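Local coordinates for AB hydrolase-1 domain-containing protein (Streptococcus mutans, PDB 4L9A) that is an alpha/beta hydrolase, probably a carboxylesterase that cleaves ester bonds, at residues 241-244 with 245-249; 283-286 with 287-291. One frame throughout, in Å; residues are numbered along the deposited sequence.

Interaction 1. Residues 241-244 with 245-249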
ATOM      1  N   SER A 241     -11.966  11.808   8.101  1.00 29.63           N
ATOM      2  CA  SER A 241     -12.873  12.848   7.613  1.00 28.80           C
ATOM      3  C   SER A 241     -12.195  14.170   7.238  1.00 36.29           C
ATOM      4  O   SER A 241     -12.615  14.830   6.291  1.00 28.97           O
ATOM      5  CB  SER A 241     -14.000  13.127   8.625  1.00 34.31           C
ATOM      6  OG  SER A 241     -13.473  13.555   9.866  1.00 40.19           O
ATOM      7  N   PHE A 242     -11.153  14.568   7.962  1.00 36.34           N
ATOM      8  CA  PHE A 242     -10.565  15.883   7.704  1.00 37.58           C
ATOM      9  C   PHE A 242      -9.854  16.005   6.342  1.00 35.28           C
ATOM     10  O   PHE A 242      -9.510  17.102   5.909  1.00 32.64           O
ATOM     11  CB  PHE A 242      -9.666  16.337   8.857  1.00 33.97           C
ATOM     12  CG  PHE A 242      -8.438  15.494   9.049  1.00 32.87           C
ATOM     13  CD1 PHE A 242      -7.292  15.739   8.310  1.00 34.09           C
ATOM     14  CD2 PHE A 242      -8.420  14.473   9.987  1.00 37.64           C
ATOM     15  CE1 PHE A 242      -6.152  14.965   8.490  1.00 35.47           C
ATOM     16  CE2 PHE A 242      -7.284  13.692  10.167  1.00 37.22           C
ATOM     17  CZ  PHE A 242      -6.152  13.937   9.418  1.00 34.66           C
ATOM     18  N   ARG A 243      -9.663  14.882   5.659  1.00 31.21           N
ATOM     19  CA  ARG A 243      -9.054  14.898   4.334  1.00 28.67           C
ATOM     20  C   ARG A 243     -10.053  14.815   3.181  1.00 33.17           C
ATOM     21  O   ARG A 243      -9.657  14.601   2.039  1.00 33.26           O
ATOM     22  CB  ARG A 243      -8.062  13.745   4.216  1.00 24.97           C
ATOM     23  CG  ARG A 243      -6.830  13.976   5.043  1.00 34.55           C
ATOM     24  CD  ARG A 243      -5.610  13.787   4.187  1.00 44.27           C
ATOM     25  NE  ARG A 243      -5.004  12.528   4.499  1.00 41.68           N
ATOM     26  CZ  ARG A 243      -4.039  11.946   3.798  1.00 39.64           C
ATOM     27  NH1 ARG A 243      -3.539  12.495   2.693  1.00 31.02           N
ATOM     28  NH2 ARG A 243      -3.585  10.793   4.226  1.00 33.76           N
ATOM     29  N   GLU A 244     -11.337  15.003   3.467  1.00 34.65           N
ATOM     30  CA  GLU A 244     -12.369  14.796   2.449  1.00 33.11           C
ATOM     31  C   GLU A 244     -12.152  15.589   1.147  1.00 37.64           C
ATOM     32  O   GLU A 244     -12.196  15.021   0.051  1.00 33.19           O
ATOM     33  CB  GLU A 244     -13.759  15.084   3.023  1.00 34.13           C
ATOM     34  CG  GLU A 244     -14.893  14.923   2.006  1.00 38.48           C
ATOM     35  CD  GLU A 244     -16.211  15.501   2.505  1.00 44.10           C
ATOM     36  OE1 GLU A 244     -16.179  16.436   3.326  1.00 47.24           O
ATOM     37  OE2 GLU A 244     -17.273  15.014   2.086  1.00 48.15           O
ATOM     38  N   LYS A 245     -11.923  16.895   1.264  1.00 34.93           N
ATOM     39  CA  LYS A 245     -11.781  17.742   0.077  1.00 35.61           C
ATOM     40  C   LYS A 245     -10.584  17.340  -0.792  1.00 32.17           C
ATOM     41  O   LYS A 245     -10.686  17.247  -2.019  1.00 35.15           O
ATOM     42  CB  LYS A 245     -11.668  19.215   0.469  1.00 37.33           C
ATOM     43  CG  LYS A 245     -11.625  20.146  -0.726  1.00 47.58           C
ATOM     44  CD  LYS A 245     -11.553  21.604  -0.306  1.00 57.92           C
ATOM     45  CE  LYS A 245     -11.451  22.502  -1.529  1.00 66.39           C
ATOM     46  NZ  LYS A 245     -12.549  22.220  -2.503  1.00 69.61           N
ATOM     47  N   GLU A 246      -9.451  17.120  -0.140  1.00 29.51           N
ATOM     48  CA  GLU A 246      -8.237  16.658  -0.804  1.00 33.22           C
ATOM     49  C   GLU A 246      -8.530  15.447  -1.702  1.00 31.67           C
ATOM     50  O   GLU A 246      -8.208  15.451  -2.889  1.00 32.30           O
ATOM     51  CB  GLU A 246      -7.181  16.311   0.254  1.00 26.69           C
ATOM     52  CG  GLU A 246      -5.983  15.489  -0.270  1.00 34.34           C
ATOM     53  CD  GLU A 246      -5.119  14.928   0.859  1.00 32.28           C
ATOM     54  OE1 GLU A 246      -5.413  15.220   2.037  1.00 31.72           O
ATOM     55  OE2 GLU A 246      -4.155  14.185   0.571  1.00 32.11           O
ATOM     56  N   TYR A 247      -9.169  14.432  -1.133  1.00 26.50           N
ATOM     57  CA  TYR A 247      -9.501  13.222  -1.881  1.00 26.79           C
ATOM     58  C   TYR A 247     -10.569  13.431  -2.964  1.00 29.36           C
ATOM     59  O   TYR A 247     -10.440  12.908  -4.066  1.00 28.84           O
ATOM     60  CB  TYR A 247      -9.844  12.068  -0.935  1.00 25.43           C
ATOM     61  CG  TYR A 247      -8.589  11.452  -0.357  1.00 28.85           C
ATOM     62  CD1 TYR A 247      -7.650  10.838  -1.190  1.00 27.59           C
ATOM     63  CD2 TYR A 247      -8.323  11.507   0.998  1.00 29.68           C
ATOM     64  CE1 TYR A 247      -6.504  10.289  -0.688  1.00 25.41           C
ATOM     65  CE2 TYR A 247      -7.166  10.955   1.514  1.00 31.13           C
ATOM     66  CZ  TYR A 247      -6.263  10.347   0.664  1.00 25.60           C
ATOM     67  OH  TYR A 247      -5.117   9.802   1.168  1.00 23.58           O
ATOM     68  N   LEU A 248     -11.590  14.232  -2.665  1.00 31.06           N
ATOM     69  CA  LEU A 248     -12.585  14.589  -3.675  1.00 33.35           C
ATOM     70  C   LEU A 248     -11.947  15.223  -4.913  1.00 36.40           C
ATOM     71  O   LEU A 248     -12.396  14.992  -6.033  1.00 32.26           O
ATOM     72  CB  LEU A 248     -13.638  15.536  -3.089  1.00 35.91           C
ATOM     73  CG  LEU A 248     -14.680  14.916  -2.156  1.00 38.62           C
ATOM     74  CD1 LEU A 248     -15.730  15.966  -1.773  1.00 38.72           C
ATOM     75  CD2 LEU A 248     -15.339  13.709  -2.827  1.00 39.15           C
ATOM     76  N   GLU A 249     -10.899  16.018  -4.711  1.00 39.03           N
ATOM     77  CA  GLU A 249     -10.220  16.696  -5.817  1.00 37.72           C
ATOM     78  C   GLU A 249      -9.033  15.902  -6.357  1.00 38.22           C
ATOM     79  O   GLU A 249      -8.287  16.399  -7.207  1.00 37.58           O
ATOM     80  CB  GLU A 249      -9.672  18.043  -5.354  1.00 38.58           C
ATOM     81  CG  GLU A 249     -10.710  19.073  -4.982  1.00 48.15           C
ATOM     82  CD  GLU A 249     -10.060  20.314  -4.403  1.00 65.74           C
ATOM     83  OE1 GLU A 249      -8.853  20.241  -4.061  1.00 64.74           O
ATOM     84  OE2 GLU A 249     -10.751  21.353  -4.292  1.00 72.24           O
TER
HETATM   85  O   HOH W   1     -11.639  18.473   3.655  1.00 32.33           O
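Arg-243 and Glu-246, three residues apart at the start of helix 244-248, run side by side and join their charged ends in a salt bridge. Arg-243 NH1 lies 2.8 Å from Glu-246 OE2, which receives it on the syn side of the carboxylate, though somewhat out of its plane; the N-H...O angle is 134°. The planes are turned 40° apart, so the groups meet twisted rather than coplanar, and OE2 carries the bond; the place of OE1 is less sure. Tyr-247 adds a second neighbour across one guanidinium face: its OH stands 3.2 Å above that plane, offset toward the rim, and 3.5 Å from Arg-243 NH1 at an angle too poor for a hydrogen bond. With CG anti to its carbonyl carbon (chi1 -71°) and bends at chi2 and chi3, the arginine chain brings the guanidinium alongside Glu-246 and beneath the Tyr-247 hydroxyl.

Arg-243 is the N-cap residue, and its O accepts the first i to i+4 bond, nearly straight, from Tyr-247 N at 3.2 Å. Leu-248 N repeats the pattern on Glu-244 O at 2.9 Å. In this alpha/beta hydrolase fold the short helix follows strand 235-239 of the central sheet. On the solvent side, Lys-245 NZ forms a salt bridge to Glu-249 OE2 at 2.7 Å.

The buried polar ends are held from the second shell. Glu-142 pairs with Arg-243 NH2, and the Glu-246 carboxylate also bonds Tyr-158 OH and Thr-145 OG1. Tyr-247 OH is bonded to Pro-143 O, tying the helix to the loop after strand 134-141.

Interaction 2. Residues 283-286 with 287-291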
ATOM      1  N   GLU A 283     -17.050  -6.192  -1.088  1.00 44.46           N
ATOM      2  CA  GLU A 283     -18.045  -7.179  -1.480  1.00 57.43           C
ATOM      3  C   GLU A 283     -19.083  -6.549  -2.401  1.00 56.77           C
ATOM      4  O   GLU A 283     -19.482  -7.141  -3.397  1.00 65.39           O
ATOM      5  CB  GLU A 283     -18.718  -7.774  -0.245  1.00 67.91           C
ATOM      6  CG  GLU A 283     -17.877  -8.818   0.468  1.00 80.49           C
ATOM      7  CD  GLU A 283     -18.266  -8.996   1.922  1.00 91.17           C
ATOM      8  OE1 GLU A 283     -19.246  -8.360   2.360  1.00 96.77           O
ATOM      9  OE2 GLU A 283     -17.591  -9.775   2.627  1.00 90.02           O
ATOM     10  N   GLN A 284     -19.507  -5.339  -2.059  1.00 47.97           N
ATOM     11  CA  GLN A 284     -20.486  -4.614  -2.853  1.00 50.19           C
ATOM     12  C   GLN A 284     -19.933  -4.290  -4.237  1.00 53.96           C
ATOM     13  O   GLN A 284     -20.641  -4.396  -5.237  1.00 59.05           O
ATOM     14  CB  GLN A 284     -20.904  -3.335  -2.130  1.00 42.18           C
ATOM     15  CG  GLN A 284     -21.643  -2.336  -2.998  1.00 52.64           C
ATOM     16  CD  GLN A 284     -22.058  -1.097  -2.231  1.00 55.56           C
ATOM     17  OE1 GLN A 284     -21.299  -0.570  -1.421  1.00 53.89           O
ATOM     18  NE2 GLN A 284     -23.273  -0.628  -2.479  1.00 62.49           N
ATOM     19  N   LEU A 285     -18.666  -3.900  -4.291  1.00 43.20           N
ATOM     20  CA  LEU A 285     -18.020  -3.575  -5.557  1.00 41.46           C
ATOM     21  C   LEU A 285     -18.011  -4.793  -6.475  1.00 48.70           C
ATOM     22  O   LEU A 285     -18.385  -4.707  -7.649  1.00 49.17           O
ATOM     23  CB  LEU A 285     -16.588  -3.070  -5.321  1.00 41.90           C
ATOM     24  CG  LEU A 285     -15.765  -2.712  -6.563  1.00 47.84           C
ATOM     25  CD1 LEU A 285     -16.523  -1.731  -7.443  1.00 49.46           C
ATOM     26  CD2 LEU A 285     -14.425  -2.130  -6.168  1.00 42.31           C
ATOM     27  N   LEU A 286     -17.596  -5.931  -5.928  1.00 49.53           N
ATOM     28  CA  LEU A 286     -17.487  -7.158  -6.706  1.00 43.04           C
ATOM     29  C   LEU A 286     -18.842  -7.695  -7.163  1.00 52.31           C
ATOM     30  O   LEU A 286     -18.963  -8.247  -8.259  1.00 51.09           O
ATOM     31  CB  LEU A 286     -16.745  -8.225  -5.906  1.00 43.89           C
ATOM     32  CG  LEU A 286     -15.317  -7.849  -5.542  1.00 40.89           C
ATOM     33  CD1 LEU A 286     -14.633  -9.007  -4.829  1.00 42.47           C
ATOM     34  CD2 LEU A 286     -14.565  -7.459  -6.800  1.00 46.23           C
ATOM     35  N   SER A 287     -19.862  -7.538  -6.328  1.00 55.73           N
ATOM     36  CA  SER A 287     -21.175  -8.074  -6.656  1.00 63.34           C
ATOM     37  C   SER A 287     -21.826  -7.312  -7.809  1.00 62.35           C
ATOM     38  O   SER A 287     -22.686  -7.854  -8.508  1.00 63.29           O
ATOM     39  CB  SER A 287     -22.085  -8.060  -5.429  1.00 67.11           C
ATOM     40  OG  SER A 287     -22.337  -6.732  -5.013  1.00 71.66           O
ATOM     41  N   ASN A 288     -21.406  -6.064  -8.014  1.00 57.28           N
ATOM     42  CA  ASN A 288     -22.031  -5.202  -9.021  1.00 60.92           C
ATOM     43  C   ASN A 288     -21.135  -4.800 -10.198  1.00 57.94           C
ATOM     44  O   ASN A 288     -21.464  -3.878 -10.944  1.00 58.02           O
ATOM     45  CB  ASN A 288     -22.597  -3.946  -8.358  1.00 66.92           C
ATOM     46  CG  ASN A 288     -23.661  -4.262  -7.327  1.00 76.39           C
ATOM     47  OD1 ASN A 288     -23.542  -3.882  -6.159  1.00 82.02           O
ATOM     48  ND2 ASN A 288     -24.707  -4.965  -7.752  1.00 71.35           N
ATOM     49  N   HIS A 289     -20.019  -5.503 -10.378  1.00 54.04           N
ATOM     50  CA  HIS A 289     -19.033  -5.136 -11.391  1.00 47.54           C
ATOM     51  C   HIS A 289     -19.379  -5.763 -12.738  1.00 54.44           C
ATOM     52  O   HIS A 289     -19.492  -6.982 -12.838  1.00 56.90           O
ATOM     53  CB  HIS A 289     -17.644  -5.582 -10.939  1.00 48.27           C
ATOM     54  CG  HIS A 289     -16.521  -4.810 -11.561  1.00 50.37           C
ATOM     55  ND1 HIS A 289     -16.324  -4.746 -12.925  1.00 54.07           N
ATOM     56  CD2 HIS A 289     -15.529  -4.079 -11.003  1.00 43.18           C
ATOM     57  CE1 HIS A 289     -15.263  -4.001 -13.179  1.00 42.40           C
ATOM     58  NE2 HIS A 289     -14.760  -3.586 -12.031  1.00 45.94           N
ATOM     59  N   GLU A 290     -19.549  -4.935 -13.770  1.00 58.26           N
ATOM     60  CA  GLU A 290     -19.995  -5.427 -15.079  1.00 65.85           C
ATOM     61  C   GLU A 290     -18.885  -6.063 -15.910  1.00 64.23           C
ATOM     62  O   GLU A 290     -19.114  -6.447 -17.061  1.00 68.93           O
ATOM     63  CB  GLU A 290     -20.634  -4.317 -15.913  1.00 69.77           C
ATOM     64  CG  GLU A 290     -21.175  -3.130 -15.151  1.00 76.34           C
ATOM     65  CD  GLU A 290     -21.872  -2.147 -16.083  1.00 85.19           C
ATOM     66  OE1 GLU A 290     -21.494  -2.087 -17.274  1.00 90.41           O
ATOM     67  OE2 GLU A 290     -22.804  -1.450 -15.633  1.00 82.28           O
ATOM     68  N   LYS A 291     -17.685  -6.155 -15.344  1.00 61.21           N
ATOM     69  CA  LYS A 291     -16.588  -6.843 -16.020  1.00 67.46           C
ATOM     70  C   LYS A 291     -16.327  -8.227 -15.419  1.00 69.48           C
ATOM     71  O   LYS A 291     -15.515  -8.996 -15.941  1.00 67.85           O
ATOM     72  CB  LYS A 291     -15.310  -5.999 -15.993  1.00 68.73           C
ATOM     73  CG  LYS A 291     -15.415  -4.676 -16.743  1.00 79.38           C
ATOM     74  CD  LYS A 291     -15.603  -4.882 -18.242  1.00 88.20           C
ATOM     75  CE  LYS A 291     -15.528  -3.554 -18.990  1.00 91.98           C
ATOM     76  NZ  LYS A 291     -14.219  -2.861 -18.773  1.00 90.82           N
TER
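Ser-287 N closes an i to i+4 bond on Glu-283 O at 3.0 Å, whereas Asn-288 N, one residue on, reaches Gln-284 O and Leu-285 O only weakly, at 3.3 Å each, as the backbone leaves helical geometry. This is the C-terminal end of helix 275-287, the last helix of the alpha/beta hydrolase fold, and the chain passes from it into an irregular tail. The two weak bonds differ in span, so the last amide is shared weakly between an alpha-type and a 3-10-type acceptor where the helix ends.

Ser-287 lends its side chain to the same region. Its hydroxyl sits between the backbone N and the carbonyl carbon (chi1 65°), and this rotation folds OG back to donate to Gln-284 O at 2.9 Å. The approach is from above the carbonyl plane, 36° out of it and far from the line of the C=O bond, so the hydroxyl comes in at the flank of the carbonyl. Gln-284 O therefore takes a serine hydroxyl as well as a weak amide bond in the final turn.

Leu-285 and His-289 lie on the buried side. The methylene CB of His-289 lies 3.5 Å from Leu-285 O, a packing contact; that oxygen accepts from Gln-258 NE2 besides the weak bond from Asn-288 N. From the helix, the Leu-285 side chain packs on Ile-139 and Leu-113 of the central sheet, and both it and His-289 touch Pro-234. His-289 NE2 makes a weak hydrogen bond to Leu-136 O. The other ring nitrogen accepts from the tail backbone: Lys-291 N donates to His-289 ND1 at 3.1 Å, lying only 5° out of the imidazole plane.

How the interactions relate
The two contacts come in series along the chain, 241-249 and then 283-291, with centres about 25 Å apart and nearest atoms about 15 Å apart, so they do not touch. Interaction 1 starts helix 244-248, which follows strand 235-239; interaction 2 ends helix 275-287, which comes after the edge strand 260-263. Both involve strand 134-141 or its surroundings: interaction 1 is tied to Glu-142 and Pro-143, just beyond one end of it, while interaction 2 reaches Leu-136 and Ile-139 within it. They are thus two separate helix ends, each packed against the same central sheet or the loops leaving it.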